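Local structure of Lysine/ornithine decarboxylase (Selenomonas ruminantium, 5GJO) at residues D29-N34 / Y260-A265; M51-T56 / M350-S355; F114-P119 / D162-A167; V136-R141 / A155-A160. The protein uses pyridoxal 5'-phosphate to decarboxylate both L-lysine and L-ornithine with similar efficiency, giving cadaverine and putrescine, and works as a homodimer. The protein carries 2 engineered substitutions. One frame throughout, in Å; residues are numbered along the deposited sequence.

Contact 1: D29-N34 / Y260-A265; sequences DKVEEN and YMCGTA
Both N-H groups of the Asn34 amide are spent on segment 260-265. ND2 of Asn34 donates to Met261 O at 2.9 Å, an almost straight bond (173°) with the oxygen in the amide plane, although the donor stands above the plane of the Met261 carbonyl. A second bond runs from ND2 of Asn34 to Thr264 OG1 at 3.1 Å. At the other end of the amide, Lys30 NZ donates to Asn34 OD1. The bond to OD1, with the two from ND2, helps to fix the amide's rotation; the same NZ of Lys30 also forms a salt bridge with Glu33 OE2 at 2.8 Å. Asparagine suits the place because one flat group can donate across the contact and accept from its own helix. The backbone oxygen of Asn34 is used as well: Tyr260 OH donates to Asn34 O at 2.6 Å, and that oxygen lies in the plane of the phenol ring, at its edge. Beside this polar group, the bend in the Lys30 chain at chi2 (58°) brings its aliphatic part slantwise across Thr264, with Lys30 CE 3.4 Å from Thr264 OG1. The small methyl of Ala265 lets the helix come close, its CB 3.6 Å from Val31 CG2. Helix 28-41 thus packs on the short helix 259-263 that follows strand 252-255, with helix 57-65 against Val31 and strand 45-50 against Met261.

Contact 2: M51-T56 / M350-S355; sequences MKANPT and MGSYTS. With PLP (pyridoxal-5'-phosphate), chain H.
In this cofactor pocket, at the C-terminal end of barrel strand 45-50, Lys52 and Tyr353 lie side by side, pointing the same way, and both reach pyridoxal phosphate. Tyr353 OH donates to PLP O3P at 2.8 Å, the phosphate oxygen sitting in the ring plane at its edge. Over one face of that ring lies Ala53, whose CA is 3.9 Å from the Tyr353 centroid in a CH-pi contact; a residue as small as alanine lets backbone and ring come this near. Lys52 passes close to the cofactor, CD being 3.7 Å from PLP C4, but the Schiff base expected by similarity is absent and NZ pairs with Asp71. Asn54 ND2 donates to Gly351 O at 2.9 Å on a lone pair, while its OD1 accepts from Thr56 N in an Asx turn and from Thr56 OG1. Tyr353 N bonds to Ala53 O at 3.1 Å, and a water donates to that same oxygen at 2.8 Å while accepting from Thr354 N.

Contact 3: F114-P119 / D162-A167; sequences FTFDDP and DLLKAA
The contact lies between the sheet and the outer helix layer of the beta/alpha barrel, where helix 160-169 packs near the end of strand 113-116. The axes of the two short segments run at 129° to each other and come within 11.2 Å, a distance filled by apolar side chains. Phe116 reaches from the strand into this gap. With chi1 at 75°, its CG stands between the backbone N and the carbonyl carbon, and the ring presents its edge to the helix: Phe116 CZ is 3.7 Å from Leu163 O, which lies in the ring plane. Phe116 and Leu163 pass one another head to tail, bringing Phe116 CE2 to 3.9 Å from Leu163 CB. The short Ala167 side chain, one helical turn on, leaves room for the ring, its CB 4.1 Å from Phe116 CZ. The two methyls of Leu163 divide their work along the loop. CD2 of Leu163 nests against the backbone at 3.4 Å from Pro119 N and also touches the proline ring, whereas CD1 lies near Asp117 O. The carboxylate of Asp117 accepts from Gly154 N and forms a salt bridge with Lys276 of the second subunit, placing the loop at the dimer interface. Phe116 packs further on Ile122 and Met125 of helix 122-128 and on Val134 and Val136 of strand 133-137, so its ring joins two helices to the sheet.

Contact 4: V136-R141 / A155-A160; sequences VRIAVR and APVEEA
Ile138 lays its CG2 methyl against Ala160 at the start of helix 160-169, with Ile138 CG2 3.7 Å from Ala160 CB. Chi1 of 56° sets CG1 between the backbone N and the carbonyl carbon, leaving CG2 anti to the carbonyl carbon and directed at the helix start. Val136, two residues earlier, adds its CG1 at 4.1 Å from the same Ala160 CB; alanine's lone methyl fits between the two branched chains. Val157 CG1 also approaches Ile138 CB at 4.2 Å. The backbones meet in one bridge between Ile138 and Ala155, with the bonding pattern of parallel strands. Ala155 N donates to Arg137 O at 2.8 Å in a nearly straight bond (175°), and Ala139 N donates to Ala155 O at 3.0 Å, from above the carbonyl plane. Where the two segments part, a water takes over, donating to Ala139 O at 2.9 Å and accepting from Val157 N. The Arg137 side chain turns the other way: its NH2 bonds to Leu149 O, and the side chain passes about 4 Å from pyridoxal phosphate (nearest atoms). Glu159 forms a salt bridge with Arg278 of the second subunit. This is a beta-alpha connection of a TIM barrel: beyond the C-terminal end of strand 133-137 the long loop returns to bridge alongside Ile138 before helix 160-169 begins.

Overall arrangement
Contacts 3 and 4 are neighbours, their centres 10 Å apart; both reach helix 160-169, from the neighbouring barrel strands 113-116 and 133-137, which are joined by Phe116 O and Arg137 N. Contacts 1 and 2, whose centres are 11 Å apart, touch through Gly263 and Gly351; their centres lie 28 to 34 Å from those of contacts 3 and 4. Along the chain contact 4 falls within the sequence spanned by contact 3, and both fall within the spans of contacts 1 and 2, which interleave. Contact 2 thus ties the barrel to residues far later in the sequence beside the cofactor, and contacts 2, 3 and 4 all touch the second subunit, linking barrel, cofactor pocket and dimer.

Contact 1: D29-N34 / Y260-A265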
loop_
_atom_site.group_PDB
_atom_site.type_symbol
_atom_site.label_atom_id
_atom_site.label_comp_id
_atom_site.label_asym_id
_atom_site.label_seq_id
_atom_site.Cartn_x
_atom_site.Cartn_y
_atom_site.Cartn_z
ATOM N N ASP A 29 -16.658 18.503 -12.152
ATOM C CA ASP A 29 -16.839 19.049 -13.496
ATOM C C ASP A 29 -15.795 18.470 -14.471
ATOM O O ASP A 29 -16.123 18.191 -15.632
ATOM C CB ASP A 29 -16.778 20.550 -13.565
ATOM C CG ASP A 29 -18.033 21.254 -12.979
ATOM O OD1 ASP A 29 -18.946 20.577 -12.442
ATOM O OD2 ASP A 29 -17.962 22.515 -12.984
ATOM N N LYS A 30 -14.573 18.220 -13.981
ATOM C CA LYS A 30 -13.544 17.681 -14.888
ATOM C C LYS A 30 -13.850 16.183 -15.109
ATOM O O LYS A 30 -13.651 15.718 -16.280
ATOM C CB LYS A 30 -12.117 17.795 -14.316
ATOM C CG LYS A 30 -11.008 17.255 -15.230
ATOM C CD LYS A 30 -10.909 17.887 -16.620
ATOM C CE LYS A 30 -9.836 17.137 -17.380
ATOM N NZ LYS A 30 -9.967 17.346 -18.810
ATOM N N VAL A 31 -14.334 15.466 -14.096
ATOM C CA VAL A 31 -14.770 14.054 -14.343
ATOM C C VAL A 31 -15.856 14.030 -15.425
ATOM O O VAL A 31 -15.832 13.261 -16.390
ATOM C CB VAL A 31 -15.217 13.334 -13.081
ATOM C CG1 VAL A 31 -15.779 11.966 -13.416
ATOM C CG2 VAL A 31 -13.999 13.214 -12.123
ATOM N N GLU A 32 -16.823 14.941 -15.293
ATOM C CA GLU A 32 -17.867 15.005 -16.304
ATOM C C GLU A 32 -17.366 15.334 -17.676
ATOM O O GLU A 32 -17.826 14.689 -18.655
ATOM C CB GLU A 32 -18.982 15.987 -15.789
ATOM C CG GLU A 32 -20.095 16.220 -16.798
ATOM C CD GLU A 32 -21.334 16.958 -16.181
ATOM O OE1 GLU A 32 -21.309 17.373 -15.041
ATOM O OE2 GLU A 32 -22.281 17.258 -16.913
ATOM N N GLU A 33 -16.447 16.321 -17.799
ATOM C CA GLU A 33 -15.853 16.649 -19.037
ATOM C C GLU A 33 -15.148 15.435 -19.673
ATOM O O GLU A 33 -15.218 15.211 -20.932
ATOM C CB GLU A 33 -14.881 17.797 -18.883
ATOM C CG GLU A 33 -14.121 18.195 -20.108
ATOM C CD GLU A 33 -13.139 19.347 -19.773
ATOM O OE1 GLU A 33 -13.661 20.455 -19.597
ATOM O OE2 GLU A 33 -11.884 19.141 -19.681
ATOM N N ASN A 34 -14.417 14.698 -18.827
ATOM C CA ASN A 34 -13.769 13.473 -19.332
ATOM C C ASN A 34 -14.786 12.415 -19.838
ATOM O O ASN A 34 -14.544 11.760 -20.883
ATOM C CB ASN A 34 -12.879 12.844 -18.248
ATOM C CG ASN A 34 -11.644 13.674 -17.963
ATOM O OD1 ASN A 34 -11.221 14.490 -18.799
ATOM N ND2 ASN A 34 -10.964 13.357 -16.841
ATOM N N TYR A 260 -8.277 6.945 -16.926
ATOM C CA TYR A 260 -8.590 8.123 -17.710
ATOM C C TYR A 260 -9.678 8.993 -17.049
ATOM O O TYR A 260 -9.639 10.186 -17.146
ATOM C CB TYR A 260 -8.971 7.731 -19.159
ATOM C CG TYR A 260 -9.769 8.785 -19.885
ATOM C CD1 TYR A 260 -9.160 9.822 -20.548
ATOM C CD2 TYR A 260 -11.141 8.784 -19.818
ATOM C CE1 TYR A 260 -9.909 10.809 -21.168
ATOM C CE2 TYR A 260 -11.894 9.767 -20.432
ATOM C CZ TYR A 260 -11.274 10.775 -21.110
ATOM O OH TYR A 260 -12.029 11.746 -21.699
ATOM N N MET A 261 -10.678 8.363 -16.453
ATOM C CA MET A 261 -11.881 9.092 -16.072
ATOM C C MET A 261 -11.564 10.168 -15.023
ATOM O O MET A 261 -12.078 11.274 -15.158
ATOM C CB MET A 261 -12.974 8.139 -15.575
ATOM C CG MET A 261 -14.377 8.719 -15.593
ATOM S SD MET A 261 -14.882 9.154 -17.270
ATOM C CE MET A 261 -15.071 7.555 -18.057
ATOM N N CYS A 262 -10.720 9.862 -14.029
ATOM C CA CYS A 262 -10.447 10.838 -12.960
ATOM C C CYS A 262 -9.006 11.279 -12.890
ATOM O O CYS A 262 -8.685 12.099 -12.049
ATOM C CB CYS A 262 -10.881 10.294 -11.610
ATOM S SG CYS A 262 -12.496 9.528 -11.588
ATOM N N GLY A 263 -8.097 10.682 -13.688
ATOM C CA GLY A 263 -6.699 10.942 -13.498
ATOM C C GLY A 263 -6.365 12.408 -13.526
ATOM O O GLY A 263 -5.627 12.924 -12.649
ATOM N N THR A 264 -6.940 13.077 -14.498
ATOM C CA THR A 264 -6.673 14.502 -14.712
ATOM C C THR A 264 -7.696 15.418 -13.943
ATOM O O THR A 264 -7.756 16.607 -14.184
ATOM C CB THR A 264 -6.823 14.887 -16.170
ATOM O OG1 THR A 264 -8.020 14.337 -16.684
ATOM C CG2 THR A 264 -5.605 14.303 -16.933
ATOM N N ALA A 265 -8.456 14.865 -13.014
ATOM C CA ALA A 265 -9.455 15.588 -12.275
ATOM C C ALA A 265 -9.147 15.810 -10.800
ATOM O O ALA A 265 -10.014 16.277 -10.076
ATOM C CB ALA A 265 -10.787 14.897 -12.410
#

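Contact 2: M51-T56 / M350-S355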
loop_
_atom_site.group_PDB
_atom_site.type_symbol
_atom_site.label_atom_id
_atom_site.label_comp_id
_atom_site.label_asym_id
_atom_site.label_seq_id
_atom_site.Cartn_x
_atom_site.Cartn_y
_atom_site.Cartn_z
ATOM N N MET A 51 -14.037 1.497 -11.413
ATOM C CA MET A 51 -13.943 2.209 -10.160
ATOM C C MET A 51 -12.770 1.866 -9.308
ATOM O O MET A 51 -12.430 2.666 -8.447
ATOM C CB MET A 51 -15.282 2.075 -9.343
ATOM C CG MET A 51 -15.589 0.647 -9.006
ATOM S SD MET A 51 -17.142 0.570 -8.038
ATOM C CE MET A 51 -16.606 1.207 -6.501
ATOM N N LYS A 52 -12.041 0.808 -9.664
ATOM C CA LYS A 52 -10.783 0.462 -9.012
ATOM C C LYS A 52 -9.797 1.651 -9.098
ATOM O O LYS A 52 -8.976 1.827 -8.236
ATOM C CB LYS A 52 -10.142 -0.757 -9.702
ATOM C CG LYS A 52 -10.073 -0.636 -11.214
ATOM C CD LYS A 52 -9.487 -1.850 -11.929
ATOM C CE LYS A 52 -10.202 -3.145 -11.568
ATOM N NZ LYS A 52 -11.555 -3.277 -12.151
ATOM N N ALA A 53 -9.853 2.419 -10.170
ATOM C CA ALA A 53 -8.987 3.600 -10.278
ATOM C C ALA A 53 -9.262 4.689 -9.235
ATOM O O ALA A 53 -8.360 5.346 -8.781
ATOM C CB ALA A 53 -9.083 4.202 -11.662
ATOM N N ASN A 54 -10.537 4.956 -8.996
ATOM C CA ASN A 54 -10.945 5.965 -8.047
ATOM C C ASN A 54 -12.391 5.807 -7.613
ATOM O O ASN A 54 -13.279 6.127 -8.344
ATOM C CB ASN A 54 -10.692 7.360 -8.580
ATOM C CG ASN A 54 -10.938 8.422 -7.534
ATOM O OD1 ASN A 54 -11.883 8.349 -6.790
ATOM N ND2 ASN A 54 -10.076 9.404 -7.491
ATOM N N PRO A 55 -12.628 5.354 -6.392
ATOM C CA PRO A 55 -14.004 5.086 -5.963
ATOM C C PRO A 55 -14.657 6.193 -5.141
ATOM O O PRO A 55 -15.526 5.898 -4.366
ATOM C CB PRO A 55 -13.873 3.815 -5.123
ATOM C CG PRO A 55 -12.562 3.959 -4.485
ATOM C CD PRO A 55 -11.672 4.713 -5.469
ATOM N N THR A 56 -14.197 7.424 -5.268
ATOM C CA THR A 56 -14.760 8.475 -4.442
ATOM C C THR A 56 -16.274 8.517 -4.646
ATOM O O THR A 56 -16.758 8.607 -5.756
ATOM C CB THR A 56 -14.146 9.825 -4.844
ATOM O OG1 THR A 56 -12.739 9.765 -4.646
ATOM C CG2 THR A 56 -14.757 10.967 -4.048
ATOM N N MET A 350 -3.382 13.444 -10.188
ATOM C CA MET A 350 -3.277 12.509 -9.092
ATOM C C MET A 350 -4.532 11.673 -8.826
ATOM O O MET A 350 -4.691 11.133 -7.781
ATOM C CB MET A 350 -2.801 13.235 -7.842
ATOM C CG MET A 350 -1.340 13.002 -7.547
ATOM S SD MET A 350 -1.112 12.413 -5.901
ATOM C CE MET A 350 0.569 11.827 -5.784
ATOM N N GLY A 351 -5.409 11.596 -9.807
ATOM C CA GLY A 351 -6.681 11.030 -9.621
ATOM C C GLY A 351 -6.789 9.519 -9.675
ATOM O O GLY A 351 -7.851 8.975 -9.243
ATOM N N SER A 352 -5.796 8.833 -10.213
ATOM C CA SER A 352 -5.964 7.398 -10.488
ATOM C C SER A 352 -4.863 6.498 -9.963
ATOM O O SER A 352 -3.695 6.795 -10.135
ATOM C CB SER A 352 -6.094 7.122 -11.974
ATOM O OG SER A 352 -7.197 7.829 -12.470
ATOM N N TYR A 353 -5.264 5.417 -9.277
ATOM C CA TYR A 353 -4.268 4.486 -8.709
ATOM C C TYR A 353 -3.278 5.170 -7.729
ATOM O O TYR A 353 -2.083 4.933 -7.745
ATOM C CB TYR A 353 -3.567 3.658 -9.765
ATOM C CG TYR A 353 -4.563 2.932 -10.682
ATOM C CD1 TYR A 353 -5.340 1.876 -10.215
ATOM C CD2 TYR A 353 -4.737 3.328 -11.984
ATOM C CE1 TYR A 353 -6.217 1.259 -11.058
ATOM C CE2 TYR A 353 -5.630 2.722 -12.863
ATOM C CZ TYR A 353 -6.409 1.671 -12.373
ATOM O OH TYR A 353 -7.326 1.007 -13.182
ATOM N N THR A 354 -3.845 6.060 -6.938
ATOM C CA THR A 354 -3.086 6.831 -5.948
ATOM C C THR A 354 -3.735 6.562 -4.595
ATOM O O THR A 354 -3.206 5.717 -3.808
ATOM C CB THR A 354 -3.115 8.325 -6.306
ATOM O OG1 THR A 354 -4.477 8.704 -6.500
ATOM C CG2 THR A 354 -2.254 8.569 -7.580
ATOM N N SER A 355 -4.834 7.228 -4.297
ATOM C CA SER A 355 -5.492 7.082 -3.016
ATOM C C SER A 355 -5.971 5.638 -2.785
ATOM O O SER A 355 -6.034 5.159 -1.596
ATOM C CB SER A 355 -6.670 8.049 -2.811
ATOM O OG SER A 355 -7.561 7.801 -3.874
HETATM N N1 PLP H . -11.236 -2.964 -16.465
HETATM C C2 PLP H . -10.501 -4.018 -16.034
HETATM C C2A PLP H . -11.076 -5.408 -16.092
HETATM C C3 PLP H . -9.130 -3.805 -15.505
HETATM O O3 PLP H . -8.372 -4.848 -15.067
HETATM C C4 PLP H . -8.618 -2.417 -15.472
HETATM C C4A PLP H . -7.265 -2.105 -14.962
HETATM O O4A PLP H . -6.716 -2.866 -14.183
HETATM C C5 PLP H . -9.522 -1.353 -15.973
HETATM C C6 PLP H . -10.787 -1.697 -16.443
HETATM C C5A PLP H . -9.073 0.090 -15.972
HETATM O O4P PLP H . -7.813 0.196 -16.631
HETATM P P PLP H . -7.196 1.640 -16.987
HETATM O O1P PLP H . -8.198 2.237 -17.946
HETATM O O2P PLP H . -5.856 1.321 -17.606
HETATM O O3P PLP H . -7.117 2.341 -15.652
HETATM O O HOH W 1 -6.980 6.572 -6.611
HETATM O O HOH W 2 -9.331 10.308 -4.729
#

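Contact 3: F114-P119 / D162-A167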
loop_
_atom_site.group_PDB
_atom_site.type_symbol
_atom_site.label_atom_id
_atom_site.label_comp_id
_atom_site.label_asym_id
_atom_site.label_seq_id
_atom_site.Cartn_x
_atom_site.Cartn_y
_atom_site.Cartn_z
ATOM N N PHE A 114 -20.449 -11.114 -16.184
ATOM C CA PHE A 114 -19.183 -11.581 -15.646
ATOM C C PHE A 114 -18.185 -11.686 -16.787
ATOM O O PHE A 114 -18.573 -11.880 -17.897
ATOM C CB PHE A 114 -19.323 -13.000 -15.083
ATOM C CG PHE A 114 -20.194 -13.133 -13.861
ATOM C CD1 PHE A 114 -20.373 -12.104 -12.992
ATOM C CD2 PHE A 114 -20.789 -14.344 -13.573
ATOM C CE1 PHE A 114 -21.152 -12.241 -11.879
ATOM C CE2 PHE A 114 -21.566 -14.498 -12.462
ATOM C CZ PHE A 114 -21.751 -13.434 -11.612
ATOM N N THR A 115 -16.910 -11.549 -16.469
ATOM C CA THR A 115 -15.802 -12.044 -17.351
ATOM C C THR A 115 -15.148 -13.243 -16.778
ATOM O O THR A 115 -15.210 -13.499 -15.610
ATOM C CB THR A 115 -14.750 -10.934 -17.722
ATOM O OG1 THR A 115 -13.987 -10.664 -16.572
ATOM C CG2 THR A 115 -15.449 -9.657 -18.143
ATOM N N PHE A 116 -14.506 -14.007 -17.653
ATOM C CA PHE A 116 -13.686 -15.126 -17.249
ATOM C C PHE A 116 -12.619 -15.460 -18.295
ATOM O O PHE A 116 -12.734 -15.097 -19.429
ATOM C CB PHE A 116 -14.541 -16.350 -16.928
ATOM C CG PHE A 116 -15.092 -17.045 -18.131
ATOM C CD1 PHE A 116 -15.939 -16.396 -18.994
ATOM C CD2 PHE A 116 -14.774 -18.365 -18.386
ATOM C CE1 PHE A 116 -16.460 -17.049 -20.091
ATOM C CE2 PHE A 116 -15.276 -19.012 -19.481
ATOM C CZ PHE A 116 -16.112 -18.358 -20.335
ATOM N N ASP A 117 -11.564 -16.120 -17.853
ATOM C CA ASP A 117 -10.495 -16.525 -18.747
ATOM C C ASP A 117 -9.983 -17.943 -18.516
ATOM O O ASP A 117 -8.955 -18.294 -19.022
ATOM C CB ASP A 117 -9.337 -15.517 -18.725
ATOM C CG ASP A 117 -8.658 -15.415 -17.372
ATOM O OD1 ASP A 117 -8.798 -16.317 -16.554
ATOM O OD2 ASP A 117 -7.968 -14.420 -17.145
ATOM N N ASP A 118 -10.688 -18.726 -17.718
ATOM C CA ASP A 118 -10.210 -20.069 -17.377
ATOM C C ASP A 118 -11.332 -21.087 -17.228
ATOM O O ASP A 118 -12.401 -20.740 -16.784
ATOM C CB ASP A 118 -9.413 -20.027 -16.085
ATOM C CG ASP A 118 -8.527 -21.229 -15.920
ATOM O OD1 ASP A 118 -7.386 -21.171 -16.407
ATOM O OD2 ASP A 118 -8.972 -22.217 -15.326
ATOM N N PRO A 119 -11.079 -22.356 -17.534
ATOM C CA PRO A 119 -12.194 -23.308 -17.294
ATOM C C PRO A 119 -12.529 -23.485 -15.836
ATOM O O PRO A 119 -13.684 -23.760 -15.508
ATOM C CB PRO A 119 -11.671 -24.609 -17.934
ATOM C CG PRO A 119 -10.248 -24.424 -18.232
ATOM C CD PRO A 119 -9.922 -22.957 -18.259
ATOM N N ASP A 162 -14.049 -22.472 -27.283
ATOM C CA ASP A 162 -14.207 -23.607 -26.370
ATOM C C ASP A 162 -14.630 -23.250 -24.956
ATOM O O ASP A 162 -15.435 -23.958 -24.314
ATOM C CB ASP A 162 -12.942 -24.463 -26.285
ATOM C CG ASP A 162 -12.587 -25.172 -27.614
ATOM O OD1 ASP A 162 -13.486 -25.457 -28.421
ATOM O OD2 ASP A 162 -11.369 -25.384 -27.858
ATOM N N LEU A 163 -14.075 -22.158 -24.395
ATOM C CA LEU A 163 -14.534 -21.697 -23.124
ATOM C C LEU A 163 -16.005 -21.192 -23.120
ATOM O O LEU A 163 -16.736 -21.488 -22.156
ATOM C CB LEU A 163 -13.575 -20.587 -22.566
ATOM C CG LEU A 163 -12.283 -21.136 -22.026
ATOM C CD1 LEU A 163 -11.265 -19.966 -21.943
ATOM C CD2 LEU A 163 -12.444 -21.770 -20.647
ATOM N N LEU A 164 -16.387 -20.436 -24.135
ATOM C CA LEU A 164 -17.741 -19.976 -24.237
ATOM C C LEU A 164 -18.709 -21.207 -24.369
ATOM O O LEU A 164 -19.761 -21.242 -23.746
ATOM C CB LEU A 164 -17.908 -19.071 -25.392
ATOM C CG LEU A 164 -17.341 -17.633 -25.231
ATOM C CD1 LEU A 164 -17.456 -16.839 -26.500
ATOM C CD2 LEU A 164 -18.064 -16.921 -24.075
ATOM N N LYS A 165 -18.321 -22.183 -25.193
ATOM C CA LYS A 165 -19.152 -23.394 -25.367
ATOM C C LYS A 165 -19.253 -24.141 -24.048
ATOM O O LYS A 165 -20.348 -24.556 -23.699
ATOM C CB LYS A 165 -18.676 -24.210 -26.579
ATOM C CG LYS A 165 -19.527 -25.401 -26.993
ATOM C CD LYS A 165 -20.927 -24.978 -27.391
ATOM C CE LYS A 165 -21.691 -26.031 -28.177
ATOM N NZ LYS A 165 -22.677 -25.215 -28.959
ATOM N N ALA A 166 -18.179 -24.282 -23.240
ATOM C CA ALA A 166 -18.276 -24.919 -21.929
ATOM C C ALA A 166 -19.153 -24.139 -20.957
ATOM O O ALA A 166 -19.848 -24.698 -20.046
ATOM C CB ALA A 166 -16.896 -25.166 -21.328
ATOM N N ALA A 167 -19.035 -22.810 -21.002
ATOM C CA ALA A 167 -19.868 -22.018 -20.132
ATOM C C ALA A 167 -21.336 -22.219 -20.522
ATOM O O ALA A 167 -22.172 -22.353 -19.633
ATOM C CB ALA A 167 -19.557 -20.513 -20.284
#

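Contact 4: V136-R141 / A155-A160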
loop_
_atom_site.group_PDB
_atom_site.type_symbol
_atom_site.label_atom_id
_atom_site.label_comp_id
_atom_site.label_asym_id
_atom_site.label_seq_id
_atom_site.Cartn_x
_atom_site.Cartn_y
_atom_site.Cartn_z
ATOM N N VAL A 136 -15.843 -13.904 -22.490
ATOM C CA VAL A 136 -14.597 -14.564 -22.304
ATOM C C VAL A 136 -13.508 -13.525 -22.635
ATOM O O VAL A 136 -13.621 -12.833 -23.611
ATOM C CB VAL A 136 -14.405 -15.825 -23.181
ATOM C CG1 VAL A 136 -14.434 -15.551 -24.638
ATOM C CG2 VAL A 136 -13.097 -16.540 -22.801
ATOM N N ARG A 137 -12.487 -13.484 -21.776
ATOM C CA ARG A 137 -11.405 -12.489 -21.948
ATOM C C ARG A 137 -10.267 -13.197 -22.662
ATOM O O ARG A 137 -9.744 -14.224 -22.122
ATOM C CB ARG A 137 -10.885 -12.075 -20.601
ATOM C CG ARG A 137 -9.835 -10.960 -20.718
ATOM C CD ARG A 137 -9.537 -10.435 -19.341
ATOM N NE ARG A 137 -8.369 -9.576 -19.307
ATOM C CZ ARG A 137 -8.025 -8.888 -18.212
ATOM N NH1 ARG A 137 -8.846 -8.789 -17.164
ATOM N NH2 ARG A 137 -6.868 -8.187 -18.210
ATOM N N ILE A 138 -9.876 -12.643 -23.770
ATOM C CA ILE A 138 -8.737 -13.127 -24.558
ATOM C C ILE A 138 -7.460 -12.330 -24.249
ATOM O O ILE A 138 -7.503 -11.115 -24.030
ATOM C CB ILE A 138 -8.993 -13.073 -26.083
ATOM C CG1 ILE A 138 -9.388 -11.682 -26.613
ATOM C CG2 ILE A 138 -10.053 -14.114 -26.449
ATOM C CD1 ILE A 138 -9.448 -11.526 -28.109
ATOM N N ALA A 139 -6.355 -13.043 -24.298
ATOM C CA ALA A 139 -5.038 -12.480 -24.184
ATOM C C ALA A 139 -4.660 -11.822 -25.510
ATOM O O ALA A 139 -4.729 -12.439 -26.558
ATOM C CB ALA A 139 -4.044 -13.574 -23.744
ATOM N N VAL A 140 -4.247 -10.565 -25.445
ATOM C CA VAL A 140 -3.885 -9.754 -26.558
ATOM C C VAL A 140 -2.499 -9.116 -26.401
ATOM O O VAL A 140 -1.933 -9.102 -25.309
ATOM C CB VAL A 140 -4.984 -8.729 -26.857
ATOM C CG1 VAL A 140 -6.287 -9.432 -27.109
ATOM C CG2 VAL A 140 -5.084 -7.658 -25.759
ATOM N N ARG A 141 -1.936 -8.707 -27.521
ATOM C CA ARG A 141 -0.586 -8.103 -27.586
ATOM C C ARG A 141 -0.595 -6.604 -27.348
ATOM O O ARG A 141 -1.487 -5.916 -27.756
ATOM C CB ARG A 141 0.015 -8.261 -28.972
ATOM C CG ARG A 141 0.268 -9.670 -29.367
ATOM C CD ARG A 141 1.040 -9.667 -30.696
ATOM N NE ARG A 141 1.109 -11.050 -31.008
ATOM C CZ ARG A 141 0.286 -11.658 -31.831
ATOM N NH1 ARG A 141 -0.599 -10.980 -32.532
ATOM N NH2 ARG A 141 0.440 -12.962 -32.014
ATOM N N ALA A 155 -7.337 -15.670 -21.800
ATOM C CA ALA A 155 -7.161 -17.019 -22.391
ATOM C C ALA A 155 -6.497 -16.931 -23.721
ATOM O O ALA A 155 -6.704 -15.982 -24.485
ATOM C CB ALA A 155 -8.516 -17.670 -22.587
ATOM N N PRO A 156 -5.769 -17.982 -24.124
ATOM C CA PRO A 156 -5.327 -18.032 -25.510
ATOM C C PRO A 156 -6.488 -17.919 -26.475
ATOM O O PRO A 156 -7.585 -18.432 -26.189
ATOM C CB PRO A 156 -4.635 -19.384 -25.635
ATOM C CG PRO A 156 -4.288 -19.803 -24.228
ATOM C CD PRO A 156 -5.343 -19.136 -23.331
ATOM N N VAL A 157 -6.318 -17.194 -27.555
ATOM C CA VAL A 157 -7.456 -16.930 -28.465
ATOM C C VAL A 157 -8.017 -18.255 -29.005
ATOM O O VAL A 157 -9.182 -18.336 -29.210
ATOM C CB VAL A 157 -7.159 -15.984 -29.669
ATOM C CG1 VAL A 157 -6.612 -14.647 -29.184
ATOM C CG2 VAL A 157 -6.199 -16.534 -30.636
ATOM N N GLU A 158 -7.185 -19.264 -29.164
ATOM C CA GLU A 158 -7.653 -20.523 -29.688
ATOM C C GLU A 158 -8.468 -21.352 -28.664
ATOM O O GLU A 158 -8.976 -22.389 -29.017
ATOM C CB GLU A 158 -6.514 -21.294 -30.356
ATOM C CG GLU A 158 -5.470 -21.825 -29.401
ATOM C CD GLU A 158 -4.350 -20.855 -29.039
ATOM O OE1 GLU A 158 -3.363 -21.364 -28.472
ATOM O OE2 GLU A 158 -4.429 -19.633 -29.287
ATOM N N GLU A 159 -8.535 -20.911 -27.407
ATOM C CA GLU A 159 -9.383 -21.554 -26.421
ATOM C C GLU A 159 -10.673 -20.786 -26.189
ATOM O O GLU A 159 -11.486 -21.263 -25.463
ATOM C CB GLU A 159 -8.569 -21.660 -25.134
ATOM C CG GLU A 159 -9.063 -22.474 -23.995
ATOM C CD GLU A 159 -8.095 -22.500 -22.782
ATOM O OE1 GLU A 159 -8.638 -22.768 -21.665
ATOM O OE2 GLU A 159 -6.834 -22.326 -22.983
ATOM N N ALA A 160 -10.783 -19.570 -26.717
ATOM C CA ALA A 160 -11.907 -18.665 -26.409
ATOM C C ALA A 160 -13.255 -19.293 -26.688
ATOM O O ALA A 160 -14.105 -19.310 -25.819
ATOM C CB ALA A 160 -11.747 -17.387 -27.126
HETATM O O HOH W 3 -3.981 -15.108 -27.338
#